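PDB 1DDZ: carbonic anhydrase, which probably catalyses the reversible hydration of carbon dioxide to hydrogencarbonate and a proton, as a zinc-dependent enzyme of the beta class. Local coordinates for residues 106-115 against 351-362. Numbering follows the deposited sequence.
Sequences DISFLSVLQY and NIANQCIHSDMS
The ring of Tyr115 meets Ile352 obliquely: methyl CD1 of Ile352 lies 3.8 Å from ring atom CD2 of Tyr115. The same ring stacks with Tyr119 and meets Phe93. Its side chain lies about 6 Å from the zinc ion held by Cys328, Asp330, His384 and Cys387, so a residue of the first carbonic anhydrase region borders the metal site of the second.

The flat amide of Asn351 closes a local ring with Gln355. Its OD1 accepts from Gln355 N on an in-plane lone pair, and its ND2 donates almost straight (170°) to Gln355 O, fixing the amide's rotation. Its second N-H goes to a water that also binds Ser108 OG and donates to Asp360 OD2, which in turn caps Phe363 N.

Ile352 CG1, anti to the carbonyl carbon (chi1 -67°), touches Val112 CG2 at 3.6 Å, and the turn at chi2 (-54°) sets CD1 by the tyrosine. A water joins Ser111 OG to Ile352 N.

Asp106 and Asp360 N-cap helices 107-119 and 361-373, though Asp106 OD1 takes a weak bond from Ser108 N. A shared water donates to Asp106 OD1 and Asp360 OD1, 2.5 Å from each, and accepts from Ser362 N. Another joins Asp106 OD2 to Ser362 OG. Ser108 CB packs 3.8 Å from Ser362 CB.

Equivalent helix starts from two homologous regions thus face each other. The carboxylates, 4.7 Å apart between Asp106 OD1 and Asp360 OD1, would repel if both are ionised, a cost that the bridging water and helix N-termini probably offset.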
loop_
_atom_site.group_PDB
_atom_site.type_symbol
_atom_site.label_atom_id
_atom_site.label_comp_id
_atom_site.label_asym_id
_atom_site.label_seq_id
_atom_site.Cartn_x
_atom_site.Cartn_y
_atom_site.Cartn_z
ATOM N N ASP A 106 -3.273 3.903 1.596
ATOM C CA ASP A 106 -3.471 3.246 0.297
ATOM C C ASP A 106 -3.105 4.256 -0.781
ATOM O O ASP A 106 -3.825 5.233 -0.985
ATOM C CB ASP A 106 -4.936 2.787 0.125
ATOM C CG ASP A 106 -5.199 2.115 -1.218
ATOM O OD1 ASP A 106 -4.280 1.560 -1.808
ATOM O OD2 ASP A 106 -6.334 2.140 -1.705
ATOM N N ILE A 107 -2.003 4.014 -1.481
ATOM C CA ILE A 107 -1.535 4.909 -2.530
ATOM C C ILE A 107 -2.441 4.893 -3.752
ATOM O O ILE A 107 -2.475 5.870 -4.475
ATOM C CB ILE A 107 -0.076 4.604 -2.955
ATOM C CG1 ILE A 107 0.461 5.706 -3.870
ATOM C CG2 ILE A 107 -0.013 3.250 -3.636
ATOM C CD1 ILE A 107 1.179 6.774 -3.171
ATOM N N SER A 108 -3.168 3.808 -4.009
ATOM C CA SER A 108 -4.058 3.804 -5.169
ATOM C C SER A 108 -5.179 4.810 -4.919
ATOM O O SER A 108 -5.631 5.507 -5.837
ATOM C CB SER A 108 -4.638 2.415 -5.438
ATOM O OG SER A 108 -5.693 2.490 -6.390
ATOM N N PHE A 109 -5.614 4.891 -3.665
ATOM C CA PHE A 109 -6.659 5.819 -3.262
ATOM C C PHE A 109 -6.083 7.240 -3.195
ATOM O O PHE A 109 -6.646 8.168 -3.781
ATOM C CB PHE A 109 -7.270 5.349 -1.915
ATOM C CG PHE A 109 -7.817 6.457 -1.061
ATOM C CD1 PHE A 109 -8.863 7.265 -1.518
ATOM C CD2 PHE A 109 -7.240 6.734 0.170
ATOM C CE1 PHE A 109 -9.314 8.345 -0.758
ATOM C CE2 PHE A 109 -7.683 7.807 0.936
ATOM C CZ PHE A 109 -8.715 8.615 0.473
ATOM N N LEU A 110 -4.954 7.400 -2.510
ATOM C CA LEU A 110 -4.303 8.684 -2.355
ATOM C C LEU A 110 -3.905 9.366 -3.693
ATOM O O LEU A 110 -4.040 10.587 -3.834
ATOM C CB LEU A 110 -3.080 8.527 -1.458
ATOM C CG LEU A 110 -3.293 8.121 0.002
ATOM C CD1 LEU A 110 -1.959 7.865 0.688
ATOM C CD2 LEU A 110 -4.045 9.215 0.695
ATOM N N SER A 111 -3.399 8.601 -4.658
ATOM C CA SER A 111 -3.021 9.164 -5.961
ATOM C C SER A 111 -4.254 9.616 -6.793
ATOM O O SER A 111 -4.195 10.658 -7.454
ATOM C CB SER A 111 -2.070 8.223 -6.725
ATOM O OG SER A 111 -2.669 6.976 -7.046
ATOM N N VAL A 112 -5.379 8.900 -6.712
ATOM C CA VAL A 112 -6.595 9.324 -7.409
ATOM C C VAL A 112 -7.133 10.619 -6.751
ATOM O O VAL A 112 -7.543 11.576 -7.427
ATOM C CB VAL A 112 -7.689 8.238 -7.390
ATOM C CG1 VAL A 112 -9.037 8.839 -7.791
ATOM C CG2 VAL A 112 -7.358 7.161 -8.376
ATOM N N LEU A 113 -7.114 10.650 -5.419
ATOM C CA LEU A 113 -7.538 11.821 -4.637
ATOM C C LEU A 113 -6.702 13.076 -4.997
ATOM O O LEU A 113 -7.252 14.129 -5.287
ATOM C CB LEU A 113 -7.340 11.542 -3.136
ATOM C CG LEU A 113 -8.336 12.033 -2.072
ATOM C CD1 LEU A 113 -7.591 12.259 -0.727
ATOM C CD2 LEU A 113 -9.082 13.261 -2.501
ATOM N N GLN A 114 -5.377 12.954 -4.918
ATOM C CA GLN A 114 -4.502 14.056 -5.213
ATOM C C GLN A 114 -4.655 14.530 -6.658
ATOM O O GLN A 114 -4.661 15.731 -6.917
ATOM C CB GLN A 114 -3.057 13.711 -4.894
ATOM C CG GLN A 114 -2.168 14.955 -4.973
ATOM C CD GLN A 114 -0.803 14.746 -4.378
ATOM O OE1 GLN A 114 -0.092 13.819 -4.742
ATOM N NE2 GLN A 114 -0.420 15.619 -3.459
ATOM N N TYR A 115 -4.810 13.598 -7.590
ATOM C CA TYR A 115 -4.990 13.965 -8.992
ATOM C C TYR A 115 -6.296 14.766 -9.106
ATOM O O TYR A 115 -6.304 15.870 -9.648
ATOM C CB TYR A 115 -5.053 12.712 -9.877
ATOM C CG TYR A 115 -5.072 13.010 -11.353
ATOM C CD1 TYR A 115 -3.885 13.262 -12.047
ATOM C CD2 TYR A 115 -6.270 13.026 -12.065
ATOM C CE1 TYR A 115 -3.886 13.521 -13.423
ATOM C CE2 TYR A 115 -6.293 13.284 -13.440
ATOM C CZ TYR A 115 -5.093 13.532 -14.118
ATOM O OH TYR A 115 -5.094 13.787 -15.478
ATOM N N ASN A 351 -8.386 3.255 -11.422
ATOM C CA ASN A 351 -7.348 4.021 -10.766
ATOM C C ASN A 351 -6.721 4.938 -11.834
ATOM O O ASN A 351 -7.163 4.957 -12.976
ATOM C CB ASN A 351 -6.308 3.108 -10.079
ATOM C CG ASN A 351 -5.547 2.233 -11.060
ATOM O OD1 ASN A 351 -5.388 2.576 -12.231
ATOM N ND2 ASN A 351 -5.078 1.102 -10.592
ATOM N N ILE A 352 -5.746 5.738 -11.440
ATOM C CA ILE A 352 -5.097 6.652 -12.353
ATOM C C ILE A 352 -4.223 5.911 -13.321
ATOM O O ILE A 352 -3.220 5.299 -12.915
ATOM C CB ILE A 352 -4.206 7.684 -11.611
ATOM C CG1 ILE A 352 -5.077 8.615 -10.790
ATOM C CG2 ILE A 352 -3.447 8.558 -12.621
ATOM C CD1 ILE A 352 -6.149 9.286 -11.609
ATOM N N ALA A 353 -4.584 6.011 -14.602
ATOM C CA ALA A 353 -3.835 5.400 -15.695
ATOM C C ALA A 353 -3.917 3.878 -15.744
ATOM O O ALA A 353 -2.966 3.213 -16.135
ATOM C CB ALA A 353 -2.390 5.853 -15.639
ATOM N N ASN A 354 -5.051 3.339 -15.305
ATOM C CA ASN A 354 -5.314 1.899 -15.305
ATOM C C ASN A 354 -4.123 1.004 -15.004
ATOM O O ASN A 354 -3.857 0.038 -15.742
ATOM C CB ASN A 354 -6.004 1.467 -16.613
ATOM C CG ASN A 354 -5.382 2.099 -17.853
ATOM O OD1 ASN A 354 -5.756 3.201 -18.236
ATOM N ND2 ASN A 354 -4.433 1.408 -18.473
ATOM N N GLN A 355 -3.447 1.313 -13.890
ATOM C CA GLN A 355 -2.259 0.589 -13.432
ATOM C C GLN A 355 -2.580 -0.742 -12.759
ATOM O O GLN A 355 -3.616 -0.884 -12.077
ATOM C CB GLN A 355 -1.467 1.429 -12.439
ATOM C CG GLN A 355 -0.872 2.710 -12.967
ATOM C CD GLN A 355 0.248 2.460 -13.922
ATOM O OE1 GLN A 355 0.027 2.093 -15.078
ATOM N NE2 GLN A 355 1.455 2.703 -13.473
ATOM N N CYS A 356 -1.700 -1.716 -12.992
ATOM C CA CYS A 356 -1.805 -3.054 -12.403
ATOM C C CYS A 356 -0.444 -3.348 -11.805
ATOM O O CYS A 356 0.236 -4.277 -12.238
ATOM C CB CYS A 356 -2.126 -4.109 -13.471
ATOM S SG CYS A 356 -3.724 -3.929 -14.196
ATOM N N ILE A 357 -0.040 -2.528 -10.841
ATOM C CA ILE A 357 1.236 -2.657 -10.176
ATOM C C ILE A 357 1.327 -4.022 -9.486
ATOM O O ILE A 357 0.347 -4.489 -8.900
ATOM C CB ILE A 357 1.413 -1.480 -9.223
ATOM C CG1 ILE A 357 1.436 -0.184 -10.045
ATOM C CG2 ILE A 357 2.644 -1.648 -8.372
ATOM C CD1 ILE A 357 1.177 1.084 -9.250
ATOM N N HIS A 358 2.481 -4.686 -9.624
ATOM C CA HIS A 358 2.713 -6.026 -9.064
ATOM C C HIS A 358 2.276 -6.187 -7.621
ATOM O O HIS A 358 1.606 -7.157 -7.274
ATOM C CB HIS A 358 4.200 -6.410 -9.115
ATOM C CG HIS A 358 4.745 -6.571 -10.495
ATOM N ND1 HIS A 358 4.199 -7.446 -11.400
ATOM C CD2 HIS A 358 5.807 -6.004 -11.109
ATOM C CE1 HIS A 358 4.902 -7.423 -12.516
ATOM N NE2 HIS A 358 5.884 -6.554 -12.364
ATOM N N SER A 359 2.693 -5.237 -6.787
ATOM C CA SER A 359 2.405 -5.265 -5.371
ATOM C C SER A 359 1.286 -4.353 -4.877
ATOM O O SER A 359 1.187 -4.121 -3.697
ATOM C CB SER A 359 3.675 -4.940 -4.633
ATOM O OG SER A 359 4.329 -3.889 -5.302
ATOM N N ASP A 360 0.408 -3.904 -5.767
ATOM C CA ASP A 360 -0.684 -3.016 -5.380
ATOM C C ASP A 360 -1.860 -3.767 -4.748
ATOM O O ASP A 360 -2.583 -4.441 -5.460
ATOM C CB ASP A 360 -1.167 -2.253 -6.599
ATOM C CG ASP A 360 -2.190 -1.206 -6.245
ATOM O OD1 ASP A 360 -1.896 -0.379 -5.377
ATOM O OD2 ASP A 360 -3.276 -1.193 -6.841
ATOM N N MET A 361 -2.085 -3.612 -3.440
ATOM C CA MET A 361 -3.160 -4.311 -2.727
ATOM C C MET A 361 -4.555 -3.966 -3.205
ATOM O O MET A 361 -5.419 -4.850 -3.250
ATOM C CB MET A 361 -3.059 -4.110 -1.207
ATOM C CG MET A 361 -1.915 -4.872 -0.557
ATOM S SD MET A 361 -2.158 -6.665 -0.613
ATOM C CE MET A 361 -3.502 -6.852 0.602
ATOM N N SER A 362 -4.803 -2.713 -3.563
ATOM C CA SER A 362 -6.130 -2.360 -4.077
ATOM C C SER A 362 -6.416 -3.174 -5.350
ATOM O O SER A 362 -7.505 -3.706 -5.537
ATOM C CB SER A 362 -6.235 -0.857 -4.363
ATOM O OG SER A 362 -7.498 -0.555 -4.933
HETATM O O HOH W 1 -8.160 1.941 -3.631
HETATM O O HOH W 2 -3.394 -0.222 -3.344
HETATM O O HOH W 3 -5.369 0.072 -7.958
HETATM O O HOH W 4 -4.659 5.580 -8.625
#